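Long-range contacts in sugar kinase MJ0406 (Methanococcus jannaschii, PDB 2C4E), which catalyses the magnesium- or manganese-dependent transfer of phosphate from ATP to nucleosides, preferring inosine, guanosine and cytidine, as a homodimeric member of the ribokinase (PfkB) family: residues Ser59-Cys64 with Ser86-Ser91; Phe182-Lys187 with Asp247-Gly252. One frame throughout, in Å; residues are numbered along the deposited sequence.

In the fold
Both contacts reach the large mixed sheet at the heart of the ribokinase fold, but at different strands. Contact 1 lies at its margin: 58-62 is an outermost strand of this sheet within the chain, and just beyond it 64-65 pairs with 89-90 in a small parallel sheet of two strands. Contact 2 is more central, where inner strand 182-186 packs against helix 245-258, which carries the probable catalytic base. Their centres are 21 Å apart and their nearest atoms about 9 Å, without touching. Along the chain contact 1 closes before contact 2 opens, and helix 44-54 neighbours both. Contact 1 is thus edge packing, whereas contact 2 belongs to the phosphoryl-transfer site.

Contact 1: residues Ser59-Cys64 with Ser86-Ser91; sequences SELLSC and SKLYYS
With CG lodged between its backbone N and carbonyl carbon (chi1 64°) and the chain extended beyond, E60 reaches K87, whose own chain runs out straight and bends only at its last torsion, chi4 59°. The two cross at a slant, K87 CE passing 3.6 Å from E60 OE2, and a long salt bridge joins E60 OE1 to K87 NZ at 3.7 Å. OE2 is hydrogen-bonded to T9, on the neighbouring strand 7-11. Replacing the glutamate by alanine removes the carboxylate and is likely to leave K87 NZ without this acidic mate and T9 OG1 without its partner. Further along, a water bridges the chains, donating to L61 O at 2.9 Å and accepting from K87 N, where the backbones stand too far apart to bond directly. L62 sets its CG against K87 CB, nearly at a right angle. The buried L88 fills the space beside S63 with a methyl: its CD2 lies 3.7 Å from S63 CB, meets L61 CG and covers S63 N at 3.5 Å, while S63 OG turns to G12 and T14. Direct pairing begins at S63, whose carbonyl O accepts Y89 N at 3.0 Å. The CA of L88 approaches the same oxygen. One residue on, C64 and Y89 form a parallel bridge, and C64 SG lies 5.2 Å from the Y89 ring centroid, at a slant. The chemistry thus passes from charge and water to one backbone hydrogen bond and a sulfur-aromatic contact, with S63 N buried under leucine without a hydrogen-bond partner.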
loop_
_atom_site.group_PDB
_atom_site.type_symbol
_atom_site.label_atom_id
_atom_site.label_comp_id
_atom_site.label_asym_id
_atom_site.label_seq_id
_atom_site.Cartn_x
_atom_site.Cartn_y
_atom_site.Cartn_z
ATOM N N SER A 59 9.564 23.051 -18.486
ATOM C CA SER A 59 10.115 22.552 -17.243
ATOM C C SER A 59 10.964 21.326 -17.498
ATOM O O SER A 59 10.853 20.651 -18.522
ATOM C CB SER A 59 9.016 22.242 -16.222
ATOM O OG SER A 59 8.133 21.245 -16.687
ATOM N N GLU A 60 11.844 21.067 -16.553
ATOM C CA GLU A 60 12.651 19.869 -16.561
ATOM C C GLU A 60 12.593 19.289 -15.163
ATOM O O GLU A 60 12.411 20.010 -14.194
ATOM C CB GLU A 60 14.092 20.164 -16.996
ATOM C CG GLU A 60 14.916 21.079 -16.101
ATOM C CD GLU A 60 16.361 21.232 -16.593
ATOM O OE1 GLU A 60 16.631 20.919 -17.766
ATOM O OE2 GLU A 60 17.236 21.672 -15.806
ATOM N N LEU A 61 12.756 17.985 -15.069
ATOM C CA LEU A 61 12.589 17.268 -13.826
ATOM C C LEU A 61 13.850 16.517 -13.453
ATOM O O LEU A 61 14.477 15.870 -14.315
ATOM C CB LEU A 61 11.413 16.311 -14.003
ATOM C CG LEU A 61 10.759 15.594 -12.820
ATOM C CD1 LEU A 61 10.187 16.541 -11.808
ATOM C CD2 LEU A 61 9.661 14.704 -13.381
ATOM N N LEU A 62 14.244 16.615 -12.187
ATOM C CA LEU A 62 15.353 15.841 -11.645
ATOM C C LEU A 62 14.800 15.050 -10.463
ATOM O O LEU A 62 14.483 15.628 -9.425
ATOM C CB LEU A 62 16.509 16.742 -11.196
ATOM C CG LEU A 62 17.841 16.017 -10.963
ATOM C CD1 LEU A 62 18.946 17.044 -10.824
ATOM C CD2 LEU A 62 17.801 15.109 -9.734
ATOM N N SER A 63 14.668 13.737 -10.655
ATOM C CA SER A 63 14.171 12.816 -9.641
ATOM C C SER A 63 14.867 11.472 -9.778
ATOM O O SER A 63 15.402 11.153 -10.838
ATOM C CB SER A 63 12.667 12.558 -9.810
ATOM O OG SER A 63 11.921 13.753 -9.903
ATOM N N CYS A 64 14.843 10.690 -8.705
ATOM C CA CYS A 64 15.194 9.273 -8.761
ATOM C C CYS A 64 13.932 8.416 -8.918
ATOM O O CYS A 64 13.040 8.436 -8.064
ATOM C CB CYS A 64 15.928 8.848 -7.488
ATOM S SG CYS A 64 17.563 9.581 -7.284
ATOM N N SER A 86 15.463 14.261 -19.132
ATOM C CA SER A 86 16.849 13.875 -19.399
ATOM C C SER A 86 17.698 13.704 -18.135
ATOM O O SER A 86 18.657 12.937 -18.146
ATOM C CB SER A 86 17.517 14.882 -20.360
ATOM O OG SER A 86 17.894 16.094 -19.730
ATOM N N LYS A 87 17.336 14.394 -17.051
ATOM C CA LYS A 87 18.105 14.331 -15.803
ATOM C C LYS A 87 17.583 13.262 -14.812
ATOM O O LYS A 87 18.133 13.130 -13.723
ATOM C CB LYS A 87 18.177 15.703 -15.122
ATOM C CG LYS A 87 19.030 16.755 -15.862
ATOM C CD LYS A 87 18.767 18.158 -15.338
ATOM C CE LYS A 87 19.808 19.154 -15.820
ATOM N NZ LYS A 87 19.832 19.196 -17.307
ATOM N N LEU A 88 16.555 12.488 -15.170
ATOM C CA LEU A 88 16.064 11.448 -14.255
ATOM C C LEU A 88 17.126 10.362 -14.063
ATOM O O LEU A 88 17.796 9.964 -15.017
ATOM C CB LEU A 88 14.780 10.786 -14.763
ATOM C CG LEU A 88 13.471 11.568 -14.802
ATOM C CD1 LEU A 88 12.307 10.634 -15.131
ATOM C CD2 LEU A 88 13.204 12.328 -13.510
ATOM N N TYR A 89 17.286 9.918 -12.819
ATOM C CA TYR A 89 18.073 8.746 -12.499
ATOM C C TYR A 89 17.135 7.545 -12.441
ATOM O O TYR A 89 16.148 7.567 -11.718
ATOM C CB TYR A 89 18.785 8.914 -11.154
ATOM C CG TYR A 89 19.600 7.701 -10.789
ATOM C CD1 TYR A 89 19.052 6.679 -10.018
ATOM C CD2 TYR A 89 20.903 7.552 -11.257
ATOM C CE1 TYR A 89 19.796 5.545 -9.703
ATOM C CE2 TYR A 89 21.652 6.425 -10.947
ATOM C CZ TYR A 89 21.091 5.430 -10.169
ATOM O OH TYR A 89 21.818 4.307 -9.850
ATOM N N TYR A 90 17.445 6.507 -13.214
ATOM C CA TYR A 90 16.645 5.288 -13.249
ATOM C C TYR A 90 17.356 4.199 -12.457
ATOM O O TYR A 90 18.476 3.804 -12.796
ATOM C CB TYR A 90 16.461 4.815 -14.693
ATOM C CG TYR A 90 15.427 5.590 -15.478
ATOM C CD1 TYR A 90 15.699 6.865 -15.970
ATOM C CD2 TYR A 90 14.177 5.036 -15.741
ATOM C CE1 TYR A 90 14.745 7.565 -16.701
ATOM C CE2 TYR A 90 13.227 5.719 -16.468
ATOM C CZ TYR A 90 13.509 6.983 -16.943
ATOM O OH TYR A 90 12.552 7.652 -17.662
ATOM N N SER A 91 16.709 3.715 -11.402
ATOM C CA SER A 91 17.267 2.657 -10.569
ATOM C C SER A 91 16.990 1.296 -11.199
ATOM O O SER A 91 15.911 1.067 -11.745
ATOM C CB SER A 91 16.659 2.703 -9.167
ATOM O OG SER A 91 17.228 1.708 -8.336
HETATM O O HOH W 1 15.543 16.597 -16.913
#

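Contact 2: residues Phe182-Lys187 with Asp247-Gly252; sequences FLFMNK and DSYRAG
The catalytic centre of this ribokinase-family enzyme is framed here by strand 182-186 and helix 245-258, and F184 and R250 carry most of the contact. R250 lays its CG methylene over one face of the F184 ring, 3.8 Å from the ring centroid and 14° off the normal, a CH-pi contact. The side chains slide past each other in opposite directions, which brings R250 NE to 3.6 Å from F184 CB. A bend at chi2 (123°) turns the arginine chain along the strand instead of straight out from the helix, with the guanidinium tilted 39° to the ring. Phenylalanine suits this place because its flat apolar face accepts the aliphatic part of arginine while leaving the nitrogens for polar partners. Those partners lie nearby: NH2 forms a salt bridge with D160 and a hydrogen bond with T214, and NH1 hydrogen-bonds to the carbonyl O of G246.

In the ribokinase fold this helix brings the proposed proton acceptor, D247, to the nucleoside; D247 binds substrate and its OD2 is hydrogen-bonded to N47 ND2. R250, nearly one turn further on, is the proposed transition-state stabiliser, and F184 against its chain, with D160, T214 and G246 at the nitrogens, probably fixes how the guanidinium is placed. At the strand's end stands N186, an ATP ligand. Its OD1 lies 3.9 Å from R250 NH2, while its hydrogen bond is to T214 OG1; T214, itself an ATP ligand, therefore hydrogen-bonds both the asparagine and the arginine. Y249 adds an edge contact, its CE2 meeting F184 CE2 at 4.1 Å, while its hydroxyl is hydrogen-bonded to S220.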
loop_
_atom_site.group_PDB
_atom_site.type_symbol
_atom_site.label_atom_id
_atom_site.label_comp_id
_atom_site.label_asym_id
_atom_site.label_seq_id
_atom_site.Cartn_x
_atom_site.Cartn_y
_atom_site.Cartn_z
ATOM N N PHE A 182 13.378 32.390 -3.336
ATOM C CA PHE A 182 11.952 32.335 -3.014
ATOM C C PHE A 182 11.749 31.201 -2.041
ATOM O O PHE A 182 12.027 30.049 -2.374
ATOM C CB PHE A 182 11.062 32.014 -4.220
ATOM C CG PHE A 182 11.290 32.870 -5.439
ATOM C CD1 PHE A 182 12.148 32.433 -6.441
ATOM C CD2 PHE A 182 10.619 34.056 -5.615
ATOM C CE1 PHE A 182 12.344 33.193 -7.584
ATOM C CE2 PHE A 182 10.802 34.828 -6.780
ATOM C CZ PHE A 182 11.665 34.392 -7.746
ATOM N N LEU A 183 11.277 31.522 -0.841
ATOM C CA LEU A 183 11.002 30.545 0.193
ATOM C C LEU A 183 9.497 30.451 0.391
ATOM O O LEU A 183 8.840 31.440 0.739
ATOM C CB LEU A 183 11.690 30.960 1.485
ATOM C CG LEU A 183 11.462 30.096 2.725
ATOM C CD1 LEU A 183 12.025 28.692 2.451
ATOM C CD2 LEU A 183 12.148 30.759 3.894
ATOM N N PHE A 184 8.964 29.270 0.137
ATOM C CA PHE A 184 7.558 28.976 0.330
ATOM C C PHE A 184 7.382 28.096 1.567
ATOM O O PHE A 184 8.098 27.115 1.738
ATOM C CB PHE A 184 7.001 28.196 -0.864
ATOM C CG PHE A 184 6.966 28.951 -2.171
ATOM C CD1 PHE A 184 8.058 28.906 -3.054
ATOM C CD2 PHE A 184 5.830 29.627 -2.573
ATOM C CE1 PHE A 184 8.014 29.568 -4.278
ATOM C CE2 PHE A 184 5.791 30.284 -3.785
ATOM C CZ PHE A 184 6.874 30.253 -4.638
ATOM N N MET A 185 6.413 28.426 2.407
ATOM C CA MET A 185 6.023 27.559 3.505
ATOM C C MET A 185 4.550 27.741 3.785
ATOM O O MET A 185 4.023 28.836 3.697
ATOM C CB MET A 185 6.820 27.872 4.776
ATOM C CG MET A 185 8.245 27.328 4.785
ATOM S SD MET A 185 9.010 27.565 6.430
ATOM C CE MET A 185 9.575 29.206 6.251
ATOM N N ASN A 186 3.882 26.657 4.133
ATOM C CA ASN A 186 2.554 26.756 4.698
ATOM C C ASN A 186 2.659 27.340 6.105
ATOM O O ASN A 186 3.721 27.288 6.714
ATOM C CB ASN A 186 1.889 25.387 4.726
ATOM C CG ASN A 186 1.496 24.929 3.346
ATOM O OD1 ASN A 186 0.868 25.677 2.598
ATOM N ND2 ASN A 186 1.881 23.710 2.985
ATOM N N LYS A 187 1.560 27.889 6.610
ATOM C CA LYS A 187 1.594 28.632 7.876
ATOM C C LYS A 187 2.092 27.820 9.070
ATOM O O LYS A 187 2.841 28.338 9.889
ATOM C CB LYS A 187 0.230 29.240 8.198
ATOM C CG LYS A 187 0.239 30.140 9.445
ATOM C CD LYS A 187 -1.034 30.973 9.554
ATOM C CE LYS A 187 -0.829 32.219 10.407
ATOM N NZ LYS A 187 -1.933 33.199 10.224
ATOM N N ASP A 247 1.344 22.380 -4.436
ATOM C CA ASP A 247 2.312 22.293 -5.532
ATOM C C ASP A 247 1.854 23.143 -6.703
ATOM O O ASP A 247 2.677 23.777 -7.380
ATOM C CB ASP A 247 2.524 20.850 -5.983
ATOM C CG ASP A 247 3.130 19.978 -4.900
ATOM O OD1 ASP A 247 3.977 20.474 -4.129
ATOM O OD2 ASP A 247 2.816 18.782 -4.751
ATOM N N SER A 248 0.539 23.182 -6.926
ATOM C CA SER A 248 -0.017 23.951 -8.032
ATOM C C SER A 248 0.109 25.455 -7.828
ATOM O O SER A 248 0.300 26.177 -8.795
ATOM C CB SER A 248 -1.473 23.578 -8.291
ATOM O OG SER A 248 -2.309 24.068 -7.271
ATOM N N TYR A 249 0.016 25.918 -6.584
ATOM C CA TYR A 249 0.236 27.323 -6.275
ATOM C C TYR A 249 1.670 27.694 -6.621
ATOM O O TYR A 249 1.916 28.732 -7.191
ATOM C CB TYR A 249 0.006 27.602 -4.792
ATOM C CG TYR A 249 0.233 29.048 -4.375
ATOM C CD1 TYR A 249 -0.850 29.911 -4.161
ATOM C CD2 TYR A 249 1.516 29.552 -4.164
ATOM C CE1 TYR A 249 -0.656 31.225 -3.789
ATOM C CE2 TYR A 249 1.716 30.887 -3.774
ATOM C CZ TYR A 249 0.620 31.708 -3.580
ATOM O OH TYR A 249 0.804 33.026 -3.188
ATOM N N ARG A 250 2.623 26.856 -6.217
ATOM C CA ARG A 250 4.020 27.086 -6.548
ATOM C C ARG A 250 4.253 27.045 -8.064
ATOM O O ARG A 250 4.947 27.904 -8.591
ATOM C CB ARG A 250 4.922 26.108 -5.784
ATOM C CG ARG A 250 5.021 26.449 -4.291
ATOM C CD ARG A 250 4.617 25.338 -3.377
ATOM N NE ARG A 250 4.670 25.680 -1.955
ATOM C CZ ARG A 250 3.636 26.041 -1.205
ATOM N NH1 ARG A 250 2.418 26.176 -1.718
ATOM N NH2 ARG A 250 3.824 26.291 0.090
ATOM N N ALA A 251 3.633 26.095 -8.757
ATOM C CA ALA A 251 3.713 26.015 -10.209
ATOM C C ALA A 251 3.242 27.310 -10.860
ATOM O O ALA A 251 3.910 27.848 -11.740
ATOM C CB ALA A 251 2.914 24.818 -10.732
ATOM N N GLY A 252 2.109 27.830 -10.405
ATOM C CA GLY A 252 1.559 29.059 -10.945
ATOM C C GLY A 252 2.430 30.260 -10.642
ATOM O O GLY A 252 2.694 31.084 -11.526
#